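Local coordinates for aminopeptidase (Aneurinibacillus sp. AM-1, PDB 5IB9), which probably removes amino acids from the N-termini of peptides as a zinc-dependent M28-family aminopeptidase that carries a protease-associated domain, at residues A95-V100 with G115-I120; K111-K116 with A135-K140; N220-I225 with D261-F266; S305-D310 with L377-K382. All coordinates share one frame; numbering follows the deposited sequence.

Contact 1. Residues A95-V100 with G115-I120; sequences AELVYV and GKIALI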
loop_
_atom_site.group_PDB
_atom_site.type_symbol
_atom_site.label_atom_id
_atom_site.label_comp_id
_atom_site.label_asym_id
_atom_site.label_seq_id
_atom_site.Cartn_x
_atom_site.Cartn_y
_atom_site.Cartn_z
ATOM N N ALA A 95 29.140 -20.054 14.144
ATOM C CA ALA A 95 29.345 -20.880 12.968
ATOM C C ALA A 95 30.460 -20.373 12.109
ATOM O O ALA A 95 31.003 -19.322 12.383
ATOM C CB ALA A 95 28.096 -21.005 12.126
ATOM N N GLU A 96 30.815 -21.162 11.087
ATOM C CA GLU A 96 31.902 -20.763 10.188
ATOM C C GLU A 96 31.523 -19.474 9.431
ATOM O O GLU A 96 30.375 -19.304 9.055
ATOM C CB GLU A 96 32.199 -21.849 9.163
ATOM C CG GLU A 96 33.496 -21.530 8.443
ATOM C CD GLU A 96 33.788 -22.480 7.319
ATOM O OE1 GLU A 96 33.053 -23.465 7.097
ATOM O OE2 GLU A 96 34.790 -22.253 6.644
ATOM N N LEU A 97 32.484 -18.584 9.302
ATOM C CA LEU A 97 32.366 -17.325 8.506
ATOM C C LEU A 97 32.851 -17.513 7.102
ATOM O O LEU A 97 33.975 -17.973 6.888
ATOM C CB LEU A 97 33.126 -16.222 9.274
ATOM C CG LEU A 97 33.013 -14.830 8.654
ATOM C CD1 LEU A 97 31.583 -14.312 8.965
ATOM C CD2 LEU A 97 34.116 -13.899 9.256
ATOM N N VAL A 98 32.030 -17.129 6.116
ATOM C CA VAL A 98 32.308 -17.374 4.703
ATOM C C VAL A 98 32.178 -16.059 3.976
ATOM O O VAL A 98 31.084 -15.422 4.010
ATOM C CB VAL A 98 31.325 -18.412 4.019
ATOM C CG1 VAL A 98 31.748 -18.675 2.588
ATOM C CG2 VAL A 98 31.290 -19.700 4.823
ATOM N N TYR A 99 33.268 -15.680 3.324
ATOM C CA TYR A 99 33.285 -14.464 2.485
ATOM C C TYR A 99 32.589 -14.694 1.171
ATOM O O TYR A 99 32.935 -15.607 0.403
ATOM C CB TYR A 99 34.720 -14.012 2.256
ATOM C CG TYR A 99 34.903 -12.880 1.280
ATOM C CD1 TYR A 99 34.318 -11.616 1.523
ATOM C CD2 TYR A 99 35.620 -13.074 0.107
ATOM C CE1 TYR A 99 34.483 -10.549 0.630
ATOM C CE2 TYR A 99 35.811 -12.023 -0.797
ATOM C CZ TYR A 99 35.242 -10.760 -0.522
ATOM O OH TYR A 99 35.439 -9.747 -1.423
ATOM N N VAL A 100 31.578 -13.857 0.887
ATOM C CA VAL A 100 30.845 -14.026 -0.372
ATOM C C VAL A 100 30.826 -12.754 -1.201
ATOM O O VAL A 100 29.835 -12.487 -1.886
ATOM C CB VAL A 100 29.412 -14.545 -0.193
ATOM C CG1 VAL A 100 29.413 -15.970 0.400
ATOM C CG2 VAL A 100 28.609 -13.575 0.663
ATOM N N GLY A 115 23.883 -22.983 7.338
ATOM C CA GLY A 115 24.292 -23.080 8.732
ATOM C C GLY A 115 25.410 -22.102 9.087
ATOM O O GLY A 115 25.749 -21.961 10.257
ATOM N N LYS A 116 25.888 -21.354 8.100
ATOM C CA LYS A 116 27.061 -20.506 8.281
ATOM C C LYS A 116 26.743 -19.004 8.310
ATOM O O LYS A 116 25.580 -18.615 8.178
ATOM C CB LYS A 116 28.012 -20.849 7.156
ATOM C CG LYS A 116 28.577 -22.341 7.313
ATOM C CD LYS A 116 29.424 -22.740 6.103
ATOM C CE LYS A 116 29.760 -24.238 6.166
ATOM N NZ LYS A 116 30.259 -24.690 7.540
ATOM N N ILE A 117 27.775 -18.157 8.508
ATOM C CA ILE A 117 27.534 -16.712 8.636
ATOM C C ILE A 117 28.189 -16.118 7.427
ATOM O O ILE A 117 29.348 -16.468 7.140
ATOM C CB ILE A 117 28.175 -16.147 9.924
ATOM C CG1 ILE A 117 27.469 -16.738 11.138
ATOM C CG2 ILE A 117 28.067 -14.640 9.965
ATOM C CD1 ILE A 117 28.281 -16.534 12.416
ATOM N N ALA A 118 27.481 -15.277 6.638
ATOM C CA ALA A 118 28.089 -14.683 5.464
ATOM C C ALA A 118 28.782 -13.372 5.788
ATOM O O ALA A 118 28.241 -12.598 6.533
ATOM C CB ALA A 118 27.053 -14.447 4.404
ATOM N N LEU A 119 29.991 -13.163 5.259
ATOM C CA LEU A 119 30.676 -11.878 5.338
ATOM C C LEU A 119 30.542 -11.248 3.981
ATOM O O LEU A 119 30.901 -11.856 2.964
ATOM C CB LEU A 119 32.168 -12.105 5.604
ATOM C CG LEU A 119 32.959 -10.798 5.850
ATOM C CD1 LEU A 119 32.675 -10.070 7.189
ATOM C CD2 LEU A 119 34.472 -11.141 5.779
ATOM N N ILE A 120 30.024 -10.010 3.962
ATOM C CA ILE A 120 29.626 -9.426 2.709
ATOM C C ILE A 120 30.067 -7.990 2.774
ATOM O O ILE A 120 29.930 -7.326 3.837
ATOM C CB ILE A 120 28.080 -9.389 2.548
ATOM C CG1 ILE A 120 27.450 -10.782 2.680
ATOM C CG2 ILE A 120 27.749 -8.786 1.192
ATOM C CD1 ILE A 120 25.890 -10.832 2.455
HETATM O O HOH W 1 29.589 -23.802 10.614
#
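K116 lies alongside E96, and the two side chains point the same way. Its CB sits 3.4 Å from the backbone O of E96. CG passes both that oxygen and E96 CB. CD rests on V98 CG2 at 3.8 Å, and CE approaches E96 OE1. The chain is extended until the last torsion, where a bend (chi4 -47°) brings NZ to E96 OE1 at 3.1 Å. This salt bridge uses the anti lone pair of OE1. A water takes a hydrogen bond from E96 N and a weak one from K116 NZ. A methionine in place of K116 would probably leave the E96 carboxylate without its charged mate across the strands.

Beyond this pair along the chain the strands run parallel. I117 N bonds to E96 O, and V98 N to I117 O. L119 N then bonds to V98 O at 2.8 Å, and V100 N to L119 O. L97, Y99, I117 and L119 share one face of the sheet. There L97 CD1 meets I117 CG2 at 3.7 Å and also touches L119 CB. L181 of helix 171-182 covers L97, Y99 and L119. V100 CG2 packs on I120 CG1 at 3.6 Å and also touches A118 CB. The chemistry thus changes along the pair: a charged, hydrated end at E96 and K116, then apolar packing of the PA domain.

Contact 2. Residues K111-K116 with A135-K140; sequences KDLNGK and AKQGAK
G115 and K116 join 135-140 through two backbone hydrogen bonds. G115 N gives to G138 O at 3.0 Å, from above the carbonyl plane. K140 N gives to K116 O at 2.8 Å, with an N-H...O angle of 161°. A139 CA adds a CA-H...O contact to K116 O. A bend at chi2 (-30°) turns the K140 chain back, and its NZ makes a weak bond to G138 O.

Water makes a further bridge. One molecule donates to D112 OD2 and Q137 O and accepts from L113 N. A second accepts from K140 NZ at 2.7 Å and donates weakly to N114 OD1.

Apolar contacts add to this. The L113 side chain crosses that of Q137, with CD1 3.8 Å from Q137 CB, and L113 CB faces A139 CB. The methylenes of K140 lie over G115, with CG 3.8 Å from G115 CA.

G138 needs to be glycine. A CB there would clash with N114 CA, and its positive phi alone disfavours one. N114 also packs on N114 of the second subunit.

Two turn motifs meet here. L113 to K116 form a type II beta turn with G115 at its third position. G138 closes helix 127-136 with a Schellman motif. Together they lead into strands 117-121 and 141-145 of the PA domain.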
loop_
_atom_site.group_PDB
_atom_site.type_symbol
_atom_site.label_atom_id
_atom_site.label_comp_id
_atom_site.label_asym_id
_atom_site.label_seq_id
_atom_site.Cartn_x
_atom_site.Cartn_y
_atom_site.Cartn_z
ATOM N N LYS A 111 29.077 -20.864 -3.339
ATOM C CA LYS A 111 29.557 -21.186 -1.984
ATOM C C LYS A 111 28.582 -22.002 -1.141
ATOM O O LYS A 111 27.360 -22.028 -1.396
ATOM C CB LYS A 111 29.974 -19.920 -1.227
ATOM C CG LYS A 111 31.362 -19.407 -1.559
ATOM C CD LYS A 111 31.287 -18.246 -2.538
ATOM C CE LYS A 111 32.615 -18.039 -3.263
ATOM N NZ LYS A 111 32.814 -16.617 -3.676
ATOM N N ASP A 112 29.133 -22.671 -0.133
ATOM C CA ASP A 112 28.311 -23.398 0.835
ATOM C C ASP A 112 28.063 -22.565 2.110
ATOM O O ASP A 112 28.980 -22.369 2.942
ATOM C CB ASP A 112 28.926 -24.768 1.165
ATOM C CG ASP A 112 28.150 -25.525 2.248
ATOM O OD1 ASP A 112 28.800 -26.307 2.985
ATOM O OD2 ASP A 112 26.901 -25.348 2.361
ATOM N N LEU A 113 26.827 -22.078 2.247
ATOM C CA LEU A 113 26.448 -21.185 3.344
ATOM C C LEU A 113 25.553 -21.814 4.370
ATOM O O LEU A 113 25.318 -21.219 5.409
ATOM C CB LEU A 113 25.773 -19.917 2.804
ATOM C CG LEU A 113 26.574 -19.063 1.830
ATOM C CD1 LEU A 113 25.812 -17.828 1.442
ATOM C CD2 LEU A 113 27.853 -18.663 2.494
ATOM N N ASN A 114 25.045 -23.023 4.101
ATOM C CA ASN A 114 24.019 -23.562 4.967
ATOM C C ASN A 114 24.519 -23.698 6.407
ATOM O O ASN A 114 25.510 -24.393 6.681
ATOM C CB ASN A 114 23.450 -24.888 4.396
ATOM C CG ASN A 114 22.459 -25.592 5.365
ATOM O OD1 ASN A 114 21.434 -25.024 5.804
ATOM N ND2 ASN A 114 22.782 -26.845 5.708
ATOM N N GLY A 115 23.883 -22.983 7.338
ATOM C CA GLY A 115 24.292 -23.080 8.732
ATOM C C GLY A 115 25.410 -22.102 9.087
ATOM O O GLY A 115 25.749 -21.961 10.257
ATOM N N LYS A 116 25.888 -21.354 8.100
ATOM C CA LYS A 116 27.061 -20.506 8.281
ATOM C C LYS A 116 26.743 -19.004 8.310
ATOM O O LYS A 116 25.580 -18.615 8.178
ATOM C CB LYS A 116 28.012 -20.849 7.156
ATOM C CG LYS A 116 28.577 -22.341 7.313
ATOM C CD LYS A 116 29.424 -22.740 6.103
ATOM C CE LYS A 116 29.760 -24.238 6.166
ATOM N NZ LYS A 116 30.259 -24.690 7.540
ATOM N N ALA A 135 20.648 -15.590 2.854
ATOM C CA ALA A 135 19.650 -16.380 3.553
ATOM C C ALA A 135 19.019 -17.457 2.633
ATOM O O ALA A 135 18.682 -18.530 3.086
ATOM C CB ALA A 135 18.565 -15.492 4.156
ATOM N N LYS A 136 18.906 -17.164 1.346
ATOM C CA LYS A 136 18.322 -18.122 0.374
ATOM C C LYS A 136 19.254 -19.336 0.268
ATOM O O LYS A 136 18.803 -20.441 -0.065
ATOM C CB LYS A 136 18.122 -17.432 -1.007
ATOM C CG LYS A 136 17.307 -18.228 -2.064
ATOM C CD LYS A 136 15.807 -17.896 -2.013
ATOM C CE LYS A 136 14.934 -18.955 -2.713
ATOM N NZ LYS A 136 13.597 -19.091 -2.006
ATOM N N GLN A 137 20.549 -19.125 0.577
ATOM C CA GLN A 137 21.561 -20.187 0.551
ATOM C C GLN A 137 21.771 -20.845 1.913
ATOM O O GLN A 137 22.569 -21.759 2.037
ATOM C CB GLN A 137 22.875 -19.677 -0.032
ATOM C CG GLN A 137 22.721 -19.132 -1.440
ATOM C CD GLN A 137 22.192 -20.208 -2.389
ATOM O OE1 GLN A 137 22.940 -21.111 -2.792
ATOM N NE2 GLN A 137 20.897 -20.143 -2.721
ATOM N N GLY A 138 21.027 -20.414 2.922
ATOM C CA GLY A 138 21.061 -21.080 4.217
ATOM C C GLY A 138 21.890 -20.383 5.284
ATOM O O GLY A 138 21.975 -20.839 6.400
ATOM N N ALA A 139 22.458 -19.239 4.939
ATOM C CA ALA A 139 23.147 -18.419 5.945
ATOM C C ALA A 139 22.243 -18.205 7.144
ATOM O O ALA A 139 21.062 -17.932 6.988
ATOM C CB ALA A 139 23.604 -17.098 5.368
ATOM N N LYS A 140 22.779 -18.324 8.337
ATOM C CA LYS A 140 22.005 -18.075 9.579
ATOM C C LYS A 140 22.175 -16.651 10.128
ATOM O O LYS A 140 21.388 -16.181 10.994
ATOM C CB LYS A 140 22.361 -19.075 10.677
ATOM C CG LYS A 140 21.999 -20.555 10.412
ATOM C CD LYS A 140 20.775 -20.735 9.533
ATOM C CE LYS A 140 20.485 -22.236 9.214
ATOM N NZ LYS A 140 19.646 -22.475 7.955
HETATM O O HOH W 2 24.630 -23.605 1.059
HETATM O O HOH W 3 18.199 -24.479 6.778
#

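Contact 3. Residues N220-I225 with D261-F266; sequences NDIIII and DTELRF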
loop_
_atom_site.group_PDB
_atom_site.type_symbol
_atom_site.label_atom_id
_atom_site.label_comp_id
_atom_site.label_asym_id
_atom_site.label_seq_id
_atom_site.Cartn_x
_atom_site.Cartn_y
_atom_site.Cartn_z
ATOM N N ASN A 220 -7.573 24.180 -14.207
ATOM C CA ASN A 220 -7.636 22.804 -13.689
ATOM C C ASN A 220 -6.361 22.343 -13.078
ATOM O O ASN A 220 -6.352 21.221 -12.563
ATOM C CB ASN A 220 -7.923 21.802 -14.881
ATOM C CG ASN A 220 -9.329 21.930 -15.398
ATOM O OD1 ASN A 220 -9.576 21.834 -16.632
ATOM N ND2 ASN A 220 -10.278 22.197 -14.477
ATOM N N ASP A 221 -5.367 23.223 -12.954
ATOM C CA ASP A 221 -4.045 22.734 -12.530
ATOM C C ASP A 221 -3.980 22.618 -10.994
ATOM O O ASP A 221 -4.717 23.261 -10.241
ATOM C CB ASP A 221 -2.958 23.742 -12.896
ATOM C CG ASP A 221 -2.809 23.985 -14.406
ATOM O OD1 ASP A 221 -3.303 23.134 -15.230
ATOM O OD2 ASP A 221 -2.064 24.941 -14.774
ATOM N N ILE A 222 -3.113 21.693 -10.537
ATOM C CA ILE A 222 -2.807 21.516 -9.116
ATOM C C ILE A 222 -1.273 21.624 -8.892
ATOM O O ILE A 222 -0.513 21.115 -9.701
ATOM C CB ILE A 222 -3.197 20.073 -8.651
ATOM C CG1 ILE A 222 -4.728 19.863 -8.891
ATOM C CG2 ILE A 222 -2.983 19.900 -7.152
ATOM C CD1 ILE A 222 -5.057 18.286 -8.808
ATOM N N ILE A 223 -0.884 22.294 -7.807
ATOM C CA ILE A 223 0.516 22.286 -7.344
ATOM C C ILE A 223 0.477 21.751 -5.899
ATOM O O ILE A 223 -0.339 22.128 -5.108
ATOM C CB ILE A 223 1.117 23.693 -7.334
ATOM C CG1 ILE A 223 1.310 24.030 -8.770
ATOM C CG2 ILE A 223 2.488 23.557 -6.702
ATOM C CD1 ILE A 223 1.800 25.496 -9.015
ATOM N N ILE A 224 1.426 20.828 -5.613
ATOM C CA ILE A 224 1.691 20.259 -4.226
ATOM C C ILE A 224 2.938 20.880 -3.678
ATOM O O ILE A 224 3.964 21.022 -4.406
ATOM C CB ILE A 224 1.807 18.763 -4.303
ATOM C CG1 ILE A 224 0.486 18.144 -4.856
ATOM C CG2 ILE A 224 2.070 18.213 -2.962
ATOM C CD1 ILE A 224 0.574 16.620 -5.094
ATOM N N ILE A 225 2.802 21.391 -2.436
ATOM C CA ILE A 225 4.034 21.875 -1.664
ATOM C C ILE A 225 4.085 20.955 -0.493
ATOM O O ILE A 225 3.128 20.935 0.320
ATOM C CB ILE A 225 3.832 23.334 -1.259
ATOM C CG1 ILE A 225 3.543 24.293 -2.466
ATOM C CG2 ILE A 225 5.060 23.845 -0.501
ATOM C CD1 ILE A 225 2.012 24.419 -2.783
ATOM N N ASP A 261 -5.549 30.884 -9.222
ATOM C CA ASP A 261 -6.268 30.195 -10.264
ATOM C C ASP A 261 -5.929 28.730 -10.362
ATOM O O ASP A 261 -6.316 28.047 -11.285
ATOM C CB ASP A 261 -6.109 30.909 -11.663
ATOM C CG ASP A 261 -4.689 30.836 -12.240
ATOM O OD1 ASP A 261 -3.771 30.165 -11.623
ATOM O OD2 ASP A 261 -4.454 31.465 -13.307
ATOM N N THR A 262 -5.118 28.332 -9.398
ATOM C CA THR A 262 -4.535 26.972 -9.400
ATOM C C THR A 262 -4.726 26.410 -7.987
ATOM O O THR A 262 -4.435 27.084 -6.977
ATOM C CB THR A 262 -3.036 27.102 -9.674
ATOM O OG1 THR A 262 -2.847 27.688 -10.989
ATOM C CG2 THR A 262 -2.280 25.761 -9.666
ATOM N N GLU A 263 -5.181 25.135 -7.921
ATOM C CA GLU A 263 -5.433 24.472 -6.660
ATOM C C GLU A 263 -4.061 24.214 -5.997
ATOM O O GLU A 263 -3.163 23.717 -6.693
ATOM C CB GLU A 263 -6.099 23.140 -6.941
ATOM C CG GLU A 263 -6.278 22.355 -5.619
ATOM C CD GLU A 263 -7.228 21.158 -5.872
ATOM O OE1 GLU A 263 -8.215 21.222 -6.701
ATOM O OE2 GLU A 263 -7.063 20.149 -5.168
ATOM N N LEU A 264 -3.949 24.574 -4.716
ATOM C CA LEU A 264 -2.656 24.341 -4.016
ATOM C C LEU A 264 -2.932 23.384 -2.899
ATOM O O LEU A 264 -3.894 23.546 -2.127
ATOM C CB LEU A 264 -2.171 25.729 -3.482
ATOM C CG LEU A 264 -1.879 26.768 -4.512
ATOM C CD1 LEU A 264 -1.375 28.051 -3.860
ATOM C CD2 LEU A 264 -0.872 26.332 -5.458
ATOM N N ARG A 265 -2.096 22.352 -2.800
ATOM C CA ARG A 265 -2.209 21.398 -1.695
ATOM C C ARG A 265 -0.946 21.506 -0.902
ATOM O O ARG A 265 0.149 21.159 -1.449
ATOM C CB ARG A 265 -2.383 19.953 -2.232
ATOM C CG ARG A 265 -3.664 19.825 -3.149
ATOM C CD ARG A 265 -3.856 18.418 -3.593
ATOM N NE ARG A 265 -5.083 18.390 -4.381
ATOM C CZ ARG A 265 -5.564 17.245 -4.840
ATOM N NH1 ARG A 265 -5.031 16.025 -4.585
ATOM N NH2 ARG A 265 -6.664 17.331 -5.516
ATOM N N PHE A 266 -1.056 21.849 0.352
ATOM C CA PHE A 266 0.098 21.960 1.286
ATOM C C PHE A 266 0.055 20.753 2.162
ATOM O O PHE A 266 -0.967 20.462 2.816
ATOM C CB PHE A 266 -0.053 23.252 2.123
ATOM C CG PHE A 266 -0.032 24.537 1.326
ATOM C CD1 PHE A 266 1.178 25.142 1.072
ATOM C CD2 PHE A 266 -1.212 25.020 0.813
ATOM C CE1 PHE A 266 1.273 26.283 0.313
ATOM C CE2 PHE A 266 -1.180 26.272 0.110
ATOM C CZ PHE A 266 0.058 26.866 -0.153
HETATM O O HOH W 4 -1.192 27.153 -13.210
#
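I222 lies across R265 on one face of the paired strands. Its CD1 sits over a face of the guanidinium, 3.8 Å from NH2, and its CG2 touches NE. The arginine chain is extended from CG to NE. E263 CG stands opposite its own backbone N (chi1 175°), and the carboxylate comes to the edge of the guanidinium. R265 grips it side-on: NE at 2.8 Å and NH2 at 2.9 Å both reach E263 OE2. R265 NH1 bonds to the Y282 hydroxyl, and NH2 has a second salt-bridge partner in E290, so the group is probably held against rotation.

I225 and F266 lie side by side on the other face. I225 CD1 stands over the F266 ring, 4.1 Å from its centroid. The second torsion of I225 (90°) turns CD1 toward this ring. On the same face, I223 CB meets L264 CD2 at 3.8 Å. V396 of helix 382-400 covers I225 and L264, while helix 238-256 covers F266. At the start of the pair, T262 CG2 packs on D221 CB at 3.9 Å. A water links D221 OD2 and T262 OG1, 2.8 Å from each.

Four backbone bonds tie the strands: E263 N to D221 O, I223 N to E263 O, R265 N to I223 O, and I225 N to R265 O. Strand 222-228, helix 238-256 and strand 263-269 form a beta-alpha-beta unit, as in the alpha/beta core of M28 peptidases.

Contact 4. Residues S305-D310 with L377-K382; sequences SKDAGD and LDKISK
Two loops of the peptidase domain meet where a type I beta turn, S305 to A308, faces the lead-in to helix 382-400. K306 N gives a nearly straight hydrogen bond to K379 O at 2.8 Å (174°). S305 and I380 form a single backbone bridge. K306 CG sits 3.2 Å from K379 O, placed there by chi1 of 75°, which puts CG between its own N and carbonyl carbon. CD passes on toward D378 O. The chain then bends at chi4, and NZ forms a salt bridge with D307 OD1 at 2.6 Å. K306 CB faces S381 CB at 4.2 Å. The D307 and K379 side chains cross, D307 OD2 nearing K379 CD and accepting from W369 NE1. K379 NZ pairs with D378 OD1 at 2.8 Å, on its syn lone pair, and K379 makes a cation-pi contact with W369.

S305 OG accepts from D307 N at 3.1 Å. Replacing S305 by an alanine would probably leave D307 N without this acceptor and let the turn facing K379 flex more.

S381 OG caps K384 N. An ST turn at S305 thus adjoins a serine N-cap at S381. The capped helix carries D386 and D390, which bind zinc in this entry.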
loop_
_atom_site.group_PDB
_atom_site.type_symbol
_atom_site.label_atom_id
_atom_site.label_comp_id
_atom_site.label_asym_id
_atom_site.label_seq_id
_atom_site.Cartn_x
_atom_site.Cartn_y
_atom_site.Cartn_z
ATOM N N SER A 305 19.237 25.624 7.745
ATOM C CA SER A 305 20.501 25.531 8.587
ATOM C C SER A 305 21.556 26.586 8.235
ATOM O O SER A 305 22.040 26.609 7.084
ATOM C CB SER A 305 21.126 24.144 8.407
ATOM O OG SER A 305 22.315 24.091 9.292
ATOM N N LYS A 306 22.036 27.286 9.297
ATOM C CA LYS A 306 23.135 28.279 9.147
ATOM C C LYS A 306 24.407 27.518 8.702
ATOM O O LYS A 306 25.346 28.109 8.111
ATOM C CB LYS A 306 23.340 28.982 10.502
ATOM C CG LYS A 306 24.045 28.157 11.512
ATOM C CD LYS A 306 24.111 28.945 12.903
ATOM C CE LYS A 306 25.253 28.288 13.787
ATOM N NZ LYS A 306 26.646 28.173 13.097
ATOM N N ASP A 307 24.526 26.241 8.997
ATOM C CA ASP A 307 25.716 25.490 8.705
ATOM C C ASP A 307 25.720 24.614 7.448
ATOM O O ASP A 307 26.557 23.711 7.290
ATOM C CB ASP A 307 25.962 24.608 9.928
ATOM C CG ASP A 307 26.379 25.395 11.160
ATOM O OD1 ASP A 307 26.953 26.532 11.052
ATOM O OD2 ASP A 307 26.124 24.858 12.255
ATOM N N ALA A 308 24.704 24.794 6.586
ATOM C CA ALA A 308 24.670 24.115 5.306
ATOM C C ALA A 308 25.027 25.106 4.260
ATOM O O ALA A 308 25.083 26.312 4.513
ATOM C CB ALA A 308 23.182 23.649 5.052
ATOM N N GLY A 309 25.118 24.589 3.036
ATOM C CA GLY A 309 25.434 25.451 1.931
ATOM C C GLY A 309 24.351 26.170 1.180
ATOM O O GLY A 309 23.381 26.638 1.808
ATOM N N ASP A 310 24.583 26.375 -0.123
ATOM C CA ASP A 310 23.666 27.240 -0.868
ATOM C C ASP A 310 22.450 26.355 -1.270
ATOM O O ASP A 310 22.554 25.163 -1.358
ATOM C CB ASP A 310 24.263 27.738 -2.198
ATOM C CG ASP A 310 25.585 28.526 -2.023
ATOM O OD1 ASP A 310 26.481 28.376 -2.908
ATOM O OD2 ASP A 310 25.682 29.280 -1.040
ATOM N N LEU A 377 17.314 23.866 17.256
ATOM C CA LEU A 377 16.903 25.224 16.921
ATOM C C LEU A 377 18.039 26.244 16.787
ATOM O O LEU A 377 17.966 27.173 15.952
ATOM C CB LEU A 377 15.880 25.728 17.942
ATOM C CG LEU A 377 15.264 27.078 17.769
ATOM C CD1 LEU A 377 14.312 27.063 16.508
ATOM C CD2 LEU A 377 14.449 27.477 18.952
ATOM N N ASP A 378 19.080 26.072 17.616
ATOM C CA ASP A 378 20.198 27.064 17.565
ATOM C C ASP A 378 21.050 27.008 16.287
ATOM O O ASP A 378 21.903 27.876 16.053
ATOM C CB ASP A 378 21.027 26.999 18.854
ATOM C CG ASP A 378 21.850 25.750 18.981
ATOM O OD1 ASP A 378 21.788 24.852 18.127
ATOM O OD2 ASP A 378 22.646 25.632 19.982
ATOM N N LYS A 379 20.818 26.015 15.408
ATOM C CA LYS A 379 21.435 26.061 14.104
ATOM C C LYS A 379 20.602 26.697 13.020
ATOM O O LYS A 379 21.117 26.875 11.895
ATOM C CB LYS A 379 21.761 24.697 13.658
ATOM C CG LYS A 379 22.199 23.689 14.702
ATOM C CD LYS A 379 23.604 24.200 15.253
ATOM C CE LYS A 379 24.185 23.018 16.018
ATOM N NZ LYS A 379 23.445 22.749 17.294
ATOM N N ILE A 380 19.388 27.131 13.345
ATOM C CA ILE A 380 18.513 27.679 12.337
ATOM C C ILE A 380 18.767 29.172 12.011
ATOM O O ILE A 380 18.964 30.045 12.910
ATOM C CB ILE A 380 17.030 27.460 12.756
ATOM C CG1 ILE A 380 16.801 25.935 12.931
ATOM C CG2 ILE A 380 16.096 28.222 11.749
ATOM C CD1 ILE A 380 16.777 25.146 11.552
ATOM N N SER A 381 18.783 29.451 10.693
ATOM C CA SER A 381 18.885 30.781 10.172
ATOM C C SER A 381 17.518 31.282 9.660
ATOM O O SER A 381 16.976 30.755 8.650
ATOM C CB SER A 381 19.891 30.772 8.995
ATOM O OG SER A 381 19.713 32.041 8.350
ATOM N N LYS A 382 16.967 32.333 10.284
ATOM C CA LYS A 382 15.764 32.966 9.808
ATOM C C LYS A 382 15.924 33.512 8.385
ATOM O O LYS A 382 14.998 33.488 7.564
ATOM C CB LYS A 382 15.336 34.062 10.734
ATOM C CG LYS A 382 14.902 33.505 12.103
ATOM C CD LYS A 382 14.886 34.662 13.101
ATOM C CE LYS A 382 13.648 35.493 12.945
ATOM N NZ LYS A 382 13.450 36.253 14.324
#

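Contacts 1 and 2 lie in the PA domain, and contacts 3 and 4 in the M28 peptidase domain. The first two share G115 and K116, and their centres are 7 Å apart. L113 of contact 2 packs on V98 and V100 of contact 1. Strand 117-121 and helix 127-136 follow each other in the chain. Contact 3 comes later, about 53 Å from contact 1 between centres, on the opposite side of the chain's centre. Contact 4 closes last. It lies about 29 Å from contact 3 between centres, and helices 238-256 and 382-400 reach both. Strand 187-210 runs antiparallel to strands 91-99 of contact 1 and 263-269 of contact 3, linking the two domains.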